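Local coordinates for phosphoinositide 3-kinase adapter protein 1 (Homo sapiens, PDB 5FOR) that links B-cell receptor and Toll-like receptor signalling to phosphoinositide 3-kinase activation, here represented by its TIR domain, at residues P113-A116 / H117-E120. Residues are numbered along the deposited sequence; the frame is centred on the assembly and turned at random.
Sequences PDWA and HWQE
The carbonyl oxygen of W115 takes two hydrogen bonds, one from the backbone N of W118, 3.2 Å from W115 O, and one from the guanidinium NH1 of R97. One residue earlier the chain closes with a shorter bond, H117 N to D114 O at 2.8 Å, so two successive i to i+3 bonds make a short 3-10 stretch just before strand 119-121. The W118 indole turns back against the preceding residues. With CG anti to its carbonyl carbon (chi1 -55°), it puts one face of its five-membered ring against W115 CA, which stands 4.0 Å from the ring centroid, close to the ring normal, in a CH-pi contact; W115 O lies over a face of the indole. The W115 side chain, its CG anti to the backbone N (chi1 176°), brings its benzo ring to that of W118; the two meet obliquely, planes at 41°, with W115 CZ3 3.5 Å from W118 CZ3. W115 NE1 donates a hydrogen bond to D104 OD1, while F108 stacks on the W115 indole and R97 makes a cation-pi contact with it. W118 packs on V95 and R97 of strand 95-99, setting the turn against the parallel sheet of the TIR domain at its edge strand, 119-121.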
loop_
_atom_site.group_PDB
_atom_site.type_symbol
_atom_site.label_atom_id
_atom_site.label_comp_id
_atom_site.label_asym_id
_atom_site.label_seq_id
_atom_site.Cartn_x
_atom_site.Cartn_y
_atom_site.Cartn_z
ATOM N N PRO A 113 -8.360 -1.901 12.459
ATOM C CA PRO A 113 -9.292 -1.095 13.255
ATOM C C PRO A 113 -9.286 0.384 12.874
ATOM O O PRO A 113 -10.341 0.991 12.915
ATOM C CB PRO A 113 -8.798 -1.306 14.699
ATOM C CG PRO A 113 -8.047 -2.596 14.656
ATOM C CD PRO A 113 -7.381 -2.614 13.301
ATOM N N ASP A 114 -8.140 0.936 12.484
ATOM C CA ASP A 114 -8.067 2.328 12.017
ATOM C C ASP A 114 -8.300 2.522 10.512
ATOM O O ASP A 114 -7.945 3.572 9.962
ATOM C CB ASP A 114 -6.709 2.935 12.378
ATOM C CG ASP A 114 -6.576 3.227 13.859
ATOM O OD1 ASP A 114 -7.605 3.229 14.562
ATOM O OD2 ASP A 114 -5.441 3.465 14.322
ATOM N N TRP A 115 -8.919 1.533 9.869
ATOM C CA TRP A 115 -9.130 1.500 8.415
ATOM C C TRP A 115 -9.774 2.764 7.853
ATOM O O TRP A 115 -9.401 3.262 6.780
ATOM C CB TRP A 115 -10.006 0.295 8.063
ATOM C CG TRP A 115 -10.411 0.152 6.598
ATOM C CD1 TRP A 115 -11.526 0.681 5.987
ATOM C CD2 TRP A 115 -9.717 -0.605 5.578
ATOM N NE1 TRP A 115 -11.566 0.296 4.662
ATOM C CE2 TRP A 115 -10.479 -0.467 4.390
ATOM C CE3 TRP A 115 -8.552 -1.371 5.576
ATOM C CZ2 TRP A 115 -10.091 -1.100 3.209
ATOM C CZ3 TRP A 115 -8.180 -1.986 4.406
ATOM C CH2 TRP A 115 -8.955 -1.861 3.235
ATOM N N ALA A 116 -10.760 3.260 8.590
ATOM C CA ALA A 116 -11.511 4.431 8.195
ATOM C C ALA A 116 -10.633 5.681 8.176
ATOM O O ALA A 116 -11.005 6.706 7.618
ATOM C CB ALA A 116 -12.680 4.623 9.129
ATOM N N HIS A 117 -9.455 5.606 8.776
ATOM C CA HIS A 117 -8.642 6.800 8.836
ATOM C C HIS A 117 -7.558 6.864 7.797
ATOM O O HIS A 117 -6.846 7.856 7.725
ATOM C CB HIS A 117 -8.060 6.940 10.222
ATOM C CG HIS A 117 -9.117 7.102 11.250
ATOM N ND1 HIS A 117 -9.430 6.127 12.167
ATOM C CD2 HIS A 117 -10.025 8.097 11.434
ATOM C CE1 HIS A 117 -10.438 6.534 12.915
ATOM N NE2 HIS A 117 -10.822 7.722 12.474
ATOM N N TRP A 118 -7.443 5.810 6.994
ATOM C CA TRP A 118 -6.535 5.850 5.869
ATOM C C TRP A 118 -7.085 6.830 4.834
ATOM O O TRP A 118 -8.282 7.091 4.712
ATOM C CB TRP A 118 -6.322 4.472 5.218
ATOM C CG TRP A 118 -5.873 3.402 6.149
ATOM C CD1 TRP A 118 -5.664 3.524 7.485
ATOM C CD2 TRP A 118 -5.622 2.019 5.825
ATOM N NE1 TRP A 118 -5.282 2.317 8.015
ATOM C CE2 TRP A 118 -5.233 1.386 7.017
ATOM C CE3 TRP A 118 -5.637 1.286 4.643
ATOM C CZ2 TRP A 118 -4.871 0.033 7.059
ATOM C CZ3 TRP A 118 -5.288 -0.055 4.684
ATOM C CH2 TRP A 118 -4.905 -0.668 5.886
ATOM N N GLN A 119 -6.147 7.417 4.148
ATOM C CA GLN A 119 -6.335 8.029 2.861
ATOM C C GLN A 119 -6.709 7.005 1.792
ATOM O O GLN A 119 -6.019 6.000 1.590
ATOM C CB GLN A 119 -5.043 8.792 2.673
ATOM C CG GLN A 119 -4.591 9.645 1.562
ATOM C CD GLN A 119 -3.930 10.892 2.084
ATOM O OE1 GLN A 119 -2.913 11.335 1.592
ATOM N NE2 GLN A 119 -4.748 11.652 2.700
ATOM N N GLU A 120 -7.854 7.240 1.147
ATOM C CA GLU A 120 -8.351 6.305 0.134
ATOM C C GLU A 120 -8.316 6.874 -1.280
ATOM O O GLU A 120 -8.706 8.008 -1.517
ATOM C CB GLU A 120 -9.783 5.852 0.457
ATOM C CG GLU A 120 -10.302 4.724 -0.457
ATOM C CD GLU A 120 -11.683 4.176 -0.012
ATOM O OE1 GLU A 120 -11.742 3.224 0.819
ATOM O OE2 GLU A 120 -12.712 4.708 -0.488
#